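Flavoprotein (Thermotoga maritima, PDB 5V8S) probably acts as a flavodiiron oxidoreductase, joining a metallo-beta-lactamase-like domain that holds a mu-oxo-diiron site to a flavodoxin-like domain for FMN binding and electron transfer. Local coordinates at residues V64-W69 and H92-H97; I27-I32 and N53-K58; E118-N123 and E145-G150. The protein carries 1 engineered substitution. One frame throughout, in Å; residues are numbered along the deposited sequence.

Contact 1: V64-W69 and H92-H97. With FEO (mu-oxo-diiron), chain C.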
loop_
_atom_site.group_PDB
_atom_site.type_symbol
_atom_site.label_atom_id
_atom_site.label_comp_id
_atom_site.label_asym_id
_atom_site.label_seq_id
_atom_site.Cartn_x
_atom_site.Cartn_y
_atom_site.Cartn_z
ATOM N N VAL A 64 -36.348 20.321 -11.193
ATOM C CA VAL A 64 -35.643 19.055 -11.411
ATOM C C VAL A 64 -34.282 19.128 -10.725
ATOM O O VAL A 64 -33.409 19.899 -11.138
ATOM C CB VAL A 64 -35.479 18.752 -12.904
ATOM C CG1 VAL A 64 -34.835 17.378 -13.114
ATOM C CG2 VAL A 64 -36.822 18.865 -13.632
ATOM N N LEU A 65 -34.094 18.307 -9.697
ATOM C CA LEU A 65 -32.798 18.157 -9.041
ATOM C C LEU A 65 -32.034 17.031 -9.720
ATOM O O LEU A 65 -32.602 15.973 -10.002
ATOM C CB LEU A 65 -32.989 17.817 -7.566
ATOM C CG LEU A 65 -31.718 17.502 -6.784
ATOM C CD1 LEU A 65 -30.847 18.739 -6.667
ATOM C CD2 LEU A 65 -32.110 16.971 -5.411
ATOM N N ILE A 66 -30.753 17.268 -10.004
ATOM C CA ILE A 66 -29.926 16.296 -10.715
ATOM C C ILE A 66 -28.732 15.972 -9.830
ATOM O O ILE A 66 -27.889 16.835 -9.561
ATOM C CB ILE A 66 -29.504 16.790 -12.108
ATOM C CG1 ILE A 66 -30.779 17.097 -12.918
ATOM C CG2 ILE A 66 -28.632 15.733 -12.823
ATOM C CD1 ILE A 66 -30.521 17.533 -14.333
ATOM N N ASP A 67 -28.691 14.732 -9.348
ATOM C CA ASP A 67 -27.635 14.208 -8.486
ATOM C C ASP A 67 -27.635 14.898 -7.116
ATOM O O ASP A 67 -28.623 15.545 -6.751
ATOM C CB ASP A 67 -26.300 14.233 -9.242
ATOM C CG ASP A 67 -26.331 13.327 -10.506
ATOM O OD1 ASP A 67 -27.002 12.254 -10.485
ATOM O OD2 ASP A 67 -25.723 13.694 -11.533
ATOM N N GLY A 68 -26.585 14.724 -6.325
ATOM C CA GLY A 68 -26.577 15.190 -4.955
ATOM C C GLY A 68 -25.152 15.244 -4.418
ATOM O O GLY A 68 -24.185 15.327 -5.176
ATOM N N TRP A 69 -25.032 15.175 -3.092
ATOM C CA TRP A 69 -23.745 15.247 -2.406
ATOM C C TRP A 69 -23.541 14.018 -1.525
ATOM O O TRP A 69 -24.480 13.294 -1.195
ATOM C CB TRP A 69 -23.647 16.474 -1.487
ATOM C CG TRP A 69 -23.598 17.822 -2.168
ATOM C CD1 TRP A 69 -23.530 18.077 -3.498
ATOM C CD2 TRP A 69 -23.613 19.093 -1.513
ATOM N NE1 TRP A 69 -23.524 19.434 -3.717
ATOM C CE2 TRP A 69 -23.579 20.078 -2.512
ATOM C CE3 TRP A 69 -23.665 19.493 -0.171
ATOM C CZ2 TRP A 69 -23.590 21.434 -2.222
ATOM C CZ3 TRP A 69 -23.689 20.835 0.117
ATOM C CH2 TRP A 69 -23.635 21.793 -0.906
ATOM N N HIS A 92 -39.002 16.474 -9.497
ATOM C CA HIS A 92 -38.242 15.402 -10.125
ATOM C C HIS A 92 -36.846 15.362 -9.534
ATOM O O HIS A 92 -36.277 16.405 -9.220
ATOM C CB HIS A 92 -38.091 15.661 -11.625
ATOM C CG HIS A 92 -39.374 15.602 -12.376
ATOM N ND1 HIS A 92 -40.310 16.615 -12.323
ATOM C CD2 HIS A 92 -39.879 14.656 -13.199
ATOM C CE1 HIS A 92 -41.342 16.287 -13.078
ATOM N NE2 HIS A 92 -41.112 15.103 -13.616
ATOM N N ILE A 93 -36.312 14.151 -9.384
ATOM C CA ILE A 93 -34.899 13.945 -9.080
ATOM C C ILE A 93 -34.336 12.948 -10.087
ATOM O O ILE A 93 -34.840 11.823 -10.205
ATOM C CB ILE A 93 -34.670 13.440 -7.639
ATOM C CG1 ILE A 93 -35.251 14.422 -6.619
ATOM C CG2 ILE A 93 -33.171 13.255 -7.385
ATOM C CD1 ILE A 93 -35.254 13.942 -5.190
ATOM N N ILE A 94 -33.288 13.355 -10.804
ATOM C CA ILE A 94 -32.605 12.490 -11.764
ATOM C C ILE A 94 -31.334 11.967 -11.118
ATOM O O ILE A 94 -30.518 12.743 -10.610
ATOM C CB ILE A 94 -32.282 13.235 -13.071
ATOM C CG1 ILE A 94 -33.588 13.644 -13.775
ATOM C CG2 ILE A 94 -31.429 12.342 -13.989
ATOM C CD1 ILE A 94 -33.386 14.454 -15.068
ATOM N N VAL A 95 -31.189 10.655 -11.118
ATOM C CA VAL A 95 -30.036 9.977 -10.533
ATOM C C VAL A 95 -29.277 9.320 -11.681
ATOM O O VAL A 95 -29.623 8.228 -12.137
ATOM C CB VAL A 95 -30.469 8.962 -9.469
ATOM C CG1 VAL A 95 -29.256 8.265 -8.870
ATOM C CG2 VAL A 95 -31.267 9.665 -8.387
ATOM N N ASN A 96 -28.215 9.987 -12.154
ATOM C CA ASN A 96 -27.424 9.450 -13.247
ATOM C C ASN A 96 -26.575 8.254 -12.804
ATOM O O ASN A 96 -26.194 7.437 -13.646
ATOM C CB ASN A 96 -26.488 10.542 -13.774
ATOM C CG ASN A 96 -27.216 11.611 -14.573
ATOM O OD1 ASN A 96 -27.943 11.304 -15.523
ATOM N ND2 ASN A 96 -27.021 12.888 -14.198
ATOM N N HIS A 97 -26.290 8.134 -11.506
ATOM C CA HIS A 97 -25.357 7.163 -10.946
ATOM C C HIS A 97 -25.607 7.176 -9.452
ATOM O O HIS A 97 -25.799 8.243 -8.862
ATOM C CB HIS A 97 -23.932 7.637 -11.299
ATOM C CG HIS A 97 -22.782 6.863 -10.707
ATOM N ND1 HIS A 97 -22.635 5.488 -10.760
ATOM C CD2 HIS A 97 -21.644 7.329 -10.143
ATOM C CE1 HIS A 97 -21.480 5.145 -10.215
ATOM N NE2 HIS A 97 -20.855 6.247 -9.841
HETATM FE FE1 FEO C . -18.825 6.828 -9.120
HETATM FE FE2 FEO C . -18.729 10.145 -8.338
HETATM O O FEO C . -19.265 8.357 -8.119
HETATM O O HOH W 1 -27.003 10.739 -8.202
HETATM O O HOH W 2 -16.805 7.422 -8.458
HETATM O O HOH W 3 -16.602 9.373 -8.563
#
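The Asp67 and Asn96 side chains cross at about a right angle, with carboxylate and amide planes 66° apart. Asp67 OD1 takes Asn96 N on its syn lone pair at 3.1 Å. Asp67 OD2 is met by Asn96 ND2 at 3.1 Å, also on the syn side but 28° out of the carboxylate plane. Two N-H groups of one residue hold the carboxylate's rotation, while Asn96 OD1 turns to Thr170. A water bridges Asp67 OD1 (2.7 Å) and His97 O. The His97 ring has the oxo group near its plane at one edge: NE2 binds iron FE1 at 2.2 Å, and ND1 is hydrogen-bonded to Asp166 OD1. Glu99, His163 and Asp180 share that iron, and Trp164 meets the ring edge-to-face. All this follows a beta-alpha-beta crossover of the metallo-beta-lactamase fold, in which strands 62-66 and 92-94 lie parallel and helix 74-82 connects them. Leu65 is the middle rung, its N bonded to His92 O (2.9 Å) and its O to Ile94 N (2.8 Å); Asp67 N reaches Ile94 O. Side chains alternate: Leu65 and Ile93 turn to the helices, while Val64 CG1 meets Ile94 CD1 at 3.8 Å on the face toward the second sheet.

Contact 2: I27-I32 and N53-K58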
loop_
_atom_site.group_PDB
_atom_site.type_symbol
_atom_site.label_atom_id
_atom_site.label_comp_id
_atom_site.label_asym_id
_atom_site.label_seq_id
_atom_site.Cartn_x
_atom_site.Cartn_y
_atom_site.Cartn_z
ATOM N N ILE A 27 -30.685 27.180 -14.652
ATOM C CA ILE A 27 -29.945 26.060 -14.068
ATOM C C ILE A 27 -28.995 26.604 -13.019
ATOM O O ILE A 27 -28.265 27.567 -13.281
ATOM C CB ILE A 27 -29.154 25.269 -15.132
ATOM C CG1 ILE A 27 -30.099 24.659 -16.167
ATOM C CG2 ILE A 27 -28.300 24.173 -14.482
ATOM C CD1 ILE A 27 -29.390 24.120 -17.373
ATOM N N TYR A 28 -28.993 25.972 -11.845
ATOM C CA TYR A 28 -28.079 26.268 -10.752
ATOM C C TYR A 28 -27.164 25.076 -10.535
ATOM O O TYR A 28 -27.588 23.920 -10.667
ATOM C CB TYR A 28 -28.837 26.511 -9.442
ATOM C CG TYR A 28 -29.738 27.719 -9.493
ATOM C CD1 TYR A 28 -30.983 27.646 -10.099
ATOM C CD2 TYR A 28 -29.348 28.928 -8.938
ATOM C CE1 TYR A 28 -31.810 28.744 -10.160
ATOM C CE2 TYR A 28 -30.173 30.038 -9.000
ATOM C CZ TYR A 28 -31.404 29.937 -9.608
ATOM O OH TYR A 28 -32.232 31.034 -9.681
ATOM N N VAL A 29 -25.918 25.359 -10.178
ATOM C CA VAL A 29 -25.034 24.349 -9.601
ATOM C C VAL A 29 -25.009 24.530 -8.095
ATOM O O VAL A 29 -25.006 25.661 -7.584
ATOM C CB VAL A 29 -23.602 24.401 -10.186
ATOM C CG1 VAL A 29 -22.947 25.757 -9.900
ATOM C CG2 VAL A 29 -22.751 23.233 -9.666
ATOM N N LEU A 30 -24.978 23.403 -7.390
ATOM C CA LEU A 30 -24.710 23.334 -5.956
ATOM C C LEU A 30 -23.462 22.475 -5.816
ATOM O O LEU A 30 -23.518 21.260 -6.035
ATOM C CB LEU A 30 -25.874 22.681 -5.217
ATOM C CG LEU A 30 -27.187 23.457 -5.298
ATOM C CD1 LEU A 30 -28.342 22.526 -5.140
ATOM C CD2 LEU A 30 -27.231 24.522 -4.230
ATOM N N ARG A 31 -22.341 23.102 -5.465
ATOM C CA ARG A 31 -21.044 22.433 -5.420
ATOM C C ARG A 31 -20.481 22.546 -4.012
ATOM O O ARG A 31 -20.437 23.644 -3.443
ATOM C CB ARG A 31 -20.062 23.068 -6.430
ATOM C CG ARG A 31 -18.598 22.666 -6.241
ATOM C CD ARG A 31 -17.667 23.220 -7.315
ATOM N NE ARG A 31 -16.326 23.412 -6.757
ATOM C CZ ARG A 31 -15.328 24.021 -7.389
ATOM N NH1 ARG A 31 -15.490 24.461 -8.631
ATOM N NH2 ARG A 31 -14.163 24.198 -6.775
ATOM N N ILE A 32 -20.057 21.418 -3.449
ATOM C CA ILE A 32 -19.342 21.416 -2.175
ATOM C C ILE A 32 -17.922 20.911 -2.411
ATOM O O ILE A 32 -17.708 19.961 -3.175
ATOM C CB ILE A 32 -20.085 20.631 -1.076
ATOM C CG1 ILE A 32 -19.409 20.878 0.272
ATOM C CG2 ILE A 32 -20.168 19.139 -1.398
ATOM C CD1 ILE A 32 -20.194 20.386 1.460
ATOM N N ASN A 53 -20.889 17.905 -7.182
ATOM C CA ASN A 53 -21.670 18.904 -7.904
ATOM C C ASN A 53 -23.058 18.347 -8.179
ATOM O O ASN A 53 -23.182 17.293 -8.805
ATOM C CB ASN A 53 -21.060 19.236 -9.272
ATOM C CG ASN A 53 -19.591 19.661 -9.203
ATOM O OD1 ASN A 53 -19.088 20.115 -8.167
ATOM N ND2 ASN A 53 -18.900 19.523 -10.332
ATOM N N ALA A 54 -24.088 19.051 -7.725
ATOM C CA ALA A 54 -25.470 18.741 -8.061
ATOM C C ALA A 54 -26.062 19.941 -8.781
ATOM O O ALA A 54 -25.502 21.033 -8.738
ATOM C CB ALA A 54 -26.266 18.444 -6.789
ATOM N N TYR A 55 -27.196 19.734 -9.449
ATOM C CA TYR A 55 -27.769 20.778 -10.288
ATOM C C TYR A 55 -29.266 20.869 -10.050
ATOM O O TYR A 55 -29.923 19.860 -9.777
ATOM C CB TYR A 55 -27.508 20.513 -11.779
ATOM C CG TYR A 55 -26.024 20.442 -12.071
ATOM C CD1 TYR A 55 -25.329 19.246 -11.930
ATOM C CD2 TYR A 55 -25.306 21.569 -12.432
ATOM C CE1 TYR A 55 -23.959 19.175 -12.153
ATOM C CE2 TYR A 55 -23.945 21.507 -12.663
ATOM C CZ TYR A 55 -23.277 20.315 -12.526
ATOM O OH TYR A 55 -21.927 20.293 -12.771
ATOM N N LEU A 56 -29.807 22.083 -10.189
ATOM C CA LEU A 56 -31.247 22.303 -10.115
ATOM C C LEU A 56 -31.700 23.025 -11.377
ATOM O O LEU A 56 -31.164 24.088 -11.715
ATOM C CB LEU A 56 -31.626 23.132 -8.882
ATOM C CG LEU A 56 -33.137 23.375 -8.732
ATOM C CD1 LEU A 56 -33.822 22.111 -8.235
ATOM C CD2 LEU A 56 -33.416 24.542 -7.802
ATOM N N VAL A 57 -32.697 22.458 -12.055
ATOM C CA VAL A 57 -33.266 23.054 -13.258
ATOM C C VAL A 57 -34.663 23.523 -12.895
ATOM O O VAL A 57 -35.519 22.706 -12.554
ATOM C CB VAL A 57 -33.315 22.067 -14.441
ATOM C CG1 VAL A 57 -33.633 22.816 -15.736
ATOM C CG2 VAL A 57 -31.999 21.301 -14.573
ATOM N N LYS A 58 -34.899 24.832 -12.965
ATOM C CA LYS A 58 -36.194 25.404 -12.626
ATOM C C LYS A 58 -36.931 25.695 -13.919
ATOM O O LYS A 58 -36.473 26.508 -14.730
ATOM C CB LYS A 58 -36.024 26.669 -11.786
ATOM C CG LYS A 58 -35.305 26.387 -10.467
ATOM C CD LYS A 58 -35.282 27.598 -9.536
ATOM C CE LYS A 58 -36.561 27.724 -8.719
ATOM N NZ LYS A 58 -36.498 28.883 -7.758
#
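Tyr28 and Leu56 form one hydrogen-bonded antiparallel pair, and Leu30 and Ala54 the next; in both, each backbone N-H and C=O is used. Tyr28 N gives to Leu56 O at 2.9 Å, and Leu56 N returns the bond to Tyr28 O. The second pair is straighter: Leu30 N to Ala54 O and Ala54 N to Leu30 O both measure 2.8 Å, with 178° at the hydrogen. Leu30 O also accepts Trp69 NE1, so two donors grip it. Between the pairs, Tyr55 CA lies 3.2 Å from Tyr28 O, a CA-H...O contact.

The polar side chains find partners beyond these strands. Asn53 OD1 accepts Ser51 OG and lies against the aliphatic part of Arg31, 3.2 Å from CG, while Asn53 ND2 gives to Pro238 O and Gly241 O. Arg31 extends alongside: NE forms a salt bridge with Asp33 OD1, NH2 gives to Pro188 O and NH1 to Ile190 O, and Trp17 adds a cation-pi contact. Tyr55 OH bonds to Pro238 O; its ring runs beside Val29, whose CG2, anti to the backbone N, comes 3.7 Å from CE2. On the other face Tyr28 CE1 meets Lys58 CD at 3.7 Å, Tyr28 OH bonds to Glu26, and Lys58 NZ reaches Ile84 O.

Ile27 and Val57 pack on Phe177 of the second sheet, on the same face as Tyr55, and Leu30 and Ala54 pack on helix 74-82: the layering of the metallo-beta-lactamase alpha-beta/beta-alpha sandwich, here in its antiparallel N-terminal part.

Contact 3: E118-N123 and E145-G150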
loop_
_atom_site.group_PDB
_atom_site.type_symbol
_atom_site.label_atom_id
_atom_site.label_comp_id
_atom_site.label_asym_id
_atom_site.label_seq_id
_atom_site.Cartn_x
_atom_site.Cartn_y
_atom_site.Cartn_z
ATOM N N GLU A 118 -40.996 12.244 -8.724
ATOM C CA GLU A 118 -40.567 11.305 -9.752
ATOM C C GLU A 118 -39.047 11.177 -9.694
ATOM O O GLU A 118 -38.328 12.147 -9.954
ATOM C CB GLU A 118 -41.023 11.768 -11.128
ATOM C CG GLU A 118 -40.676 10.790 -12.214
ATOM C CD GLU A 118 -41.316 11.161 -13.540
ATOM O OE1 GLU A 118 -42.522 10.876 -13.729
ATOM O OE2 GLU A 118 -40.619 11.751 -14.380
ATOM N N ILE A 119 -38.563 9.990 -9.328
ATOM C CA ILE A 119 -37.130 9.687 -9.288
ATOM C C ILE A 119 -36.787 8.918 -10.557
ATOM O O ILE A 119 -37.352 7.849 -10.813
ATOM C CB ILE A 119 -36.771 8.867 -8.036
ATOM C CG1 ILE A 119 -37.207 9.620 -6.773
ATOM C CG2 ILE A 119 -35.266 8.554 -8.005
ATOM C CD1 ILE A 119 -36.978 8.856 -5.455
ATOM N N ILE A 120 -35.867 9.444 -11.363
ATOM C CA ILE A 120 -35.509 8.840 -12.647
ATOM C C ILE A 120 -34.117 8.231 -12.545
ATOM O O ILE A 120 -33.166 8.900 -12.113
ATOM C CB ILE A 120 -35.568 9.875 -13.783
ATOM C CG1 ILE A 120 -37.003 10.355 -13.962
ATOM C CG2 ILE A 120 -35.016 9.285 -15.083
ATOM C CD1 ILE A 120 -37.109 11.573 -14.825
ATOM N N ALA A 121 -33.984 6.980 -12.989
ATOM C CA ALA A 121 -32.694 6.303 -12.979
ATOM C C ALA A 121 -32.688 5.239 -14.068
ATOM O O ALA A 121 -33.721 4.920 -14.654
ATOM C CB ALA A 121 -32.417 5.672 -11.611
ATOM N N SER A 122 -31.522 4.666 -14.315
ATOM C CA SER A 122 -31.438 3.510 -15.193
ATOM C C SER A 122 -31.993 2.265 -14.495
ATOM O O SER A 122 -32.317 2.272 -13.304
ATOM C CB SER A 122 -29.985 3.254 -15.574
ATOM O OG SER A 122 -29.259 2.777 -14.451
ATOM N N ASN A 123 -32.105 1.174 -15.254
ATOM C CA ASN A 123 -32.603 -0.071 -14.676
ATOM C C ASN A 123 -31.736 -0.528 -13.504
ATOM O O ASN A 123 -32.239 -0.861 -12.423
ATOM C CB ASN A 123 -32.659 -1.152 -15.751
ATOM C CG ASN A 123 -33.377 -2.383 -15.281
ATOM O OD1 ASN A 123 -34.597 -2.390 -15.139
ATOM N ND2 ASN A 123 -32.621 -3.428 -15.005
ATOM N N GLU A 145 -34.319 7.173 -24.334
ATOM C CA GLU A 145 -35.676 7.579 -24.009
ATOM C C GLU A 145 -35.725 9.081 -23.779
ATOM O O GLU A 145 -34.806 9.669 -23.213
ATOM C CB GLU A 145 -36.156 6.846 -22.753
ATOM C CG GLU A 145 -37.546 7.266 -22.286
ATOM C CD GLU A 145 -38.141 6.347 -21.217
ATOM O OE1 GLU A 145 -37.576 5.259 -20.960
ATOM O OE2 GLU A 145 -39.190 6.718 -20.636
ATOM N N GLU A 146 -36.809 9.697 -24.219
ATOM C CA GLU A 146 -36.997 11.118 -24.037
ATOM C C GLU A 146 -38.213 11.331 -23.160
ATOM O O GLU A 146 -39.189 10.592 -23.244
ATOM C CB GLU A 146 -37.195 11.815 -25.383
ATOM C CG GLU A 146 -35.972 11.784 -26.277
ATOM C CD GLU A 146 -36.249 12.285 -27.680
ATOM O OE1 GLU A 146 -37.258 12.983 -27.877
ATOM O OE2 GLU A 146 -35.455 11.974 -28.590
ATOM N N ARG A 147 -38.144 12.331 -22.300
ATOM C CA ARG A 147 -39.253 12.655 -21.434
ATOM C C ARG A 147 -39.447 14.152 -21.419
ATOM O O ARG A 147 -38.496 14.905 -21.259
ATOM C CB ARG A 147 -39.026 12.130 -20.023
ATOM C CG ARG A 147 -39.170 10.625 -19.926
ATOM C CD ARG A 147 -38.935 10.136 -18.516
ATOM N NE ARG A 147 -40.135 10.258 -17.712
ATOM C CZ ARG A 147 -41.058 9.312 -17.591
ATOM N NH1 ARG A 147 -40.922 8.159 -18.214
ATOM N NH2 ARG A 147 -42.109 9.525 -16.834
ATOM N N GLU A 148 -40.683 14.578 -21.613
ATOM C CA GLU A 148 -41.004 15.985 -21.596
ATOM C C GLU A 148 -41.310 16.383 -20.170
ATOM O O GLU A 148 -42.259 15.899 -19.571
ATOM C CB GLU A 148 -42.191 16.276 -22.506
ATOM C CG GLU A 148 -42.451 17.752 -22.687
ATOM C CD GLU A 148 -43.685 18.022 -23.511
ATOM O OE1 GLU A 148 -44.580 18.707 -23.004
ATOM O OE2 GLU A 148 -43.741 17.549 -24.654
ATOM N N ILE A 149 -40.489 17.271 -19.627
ATOM C CA ILE A 149 -40.628 17.712 -18.248
ATOM C C ILE A 149 -40.507 19.226 -18.255
ATOM O O ILE A 149 -39.548 19.765 -18.812
ATOM C CB ILE A 149 -39.541 17.092 -17.336
ATOM C CG1 ILE A 149 -39.649 15.557 -17.307
ATOM C CG2 ILE A 149 -39.657 17.652 -15.919
ATOM C CD1 ILE A 149 -38.411 14.860 -16.713
ATOM N N GLY A 150 -41.479 19.913 -17.659
ATOM C CA GLY A 150 -41.414 21.369 -17.591
ATOM C C GLY A 150 -41.271 22.051 -18.934
ATOM O O GLY A 150 -40.639 23.116 -19.019
#
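Arg147 and Glu118 reach for each other across the interior between the two sheets of the metallo-beta-lactamase alpha-beta/beta-alpha sandwich. Strand 118-121 belongs to the seven-stranded sheet, and strand 146-149 is an outermost strand of the five-stranded one. Their axes lie 11.5 Å apart, too far for backbone bonding, so side chains alone span the gap.

The Arg147 side chain starts with CB directed at the opposite strand, and CG leaves it anti to the carbonyl carbon. At CD the chain passes Ile120 CD1, 4.4 Å away. There it bends (chi3 83°), which brings the guanidinium over to the two carboxylates. NE comes within 3.7 Å of Glu118 OE2, a plain approach. NH2 carries the salt bridge to Glu118 OE1 at 3.4 Å, but as a hydrogen bond it is weak and bent, 129° at the hydrogen; the carboxylate plane stands 81° from the guanidinium. NH1 meets Glu145 OE2 at 3.3 Å, in the guanidinium plane, in a second weak bond with salt-bridge character. One positive group is therefore shared by two acids, which would be expected to temper their mutual repulsion.

Thr139 and Val141 touch Arg147 as well. Beside the charged groups, with Phe156 packed on Ile120 and Phe154 on Ile149, Ile120 CD1 and Ile149 CD1 meet tip to tip, 4.0 Å apart.

Along the chain come contact 2, then contact 1, then contact 3. Strands 26-34, 50-59, 62-66, 92-94 and 118-121 are successive neighbours in the seven-stranded sheet, so contacts 2 and 1 pair strands within it, whereas contact 3 leaves it for the second sheet. Centres lie about 10 Å apart for contacts 1 and 2, about 11 Å for 1 and 3, and about 18 Å for 2 and 3, which do not touch. A probable backbone hydrogen bond from Ile66 N to Tyr55 O joins the first two, and another from Val95 N to Ile120 O joins contact 1 to contact 3. The central pair thus leads to the iron ligand His97 with hydrogen-bonded strands 50-59 and 118-121 on either side.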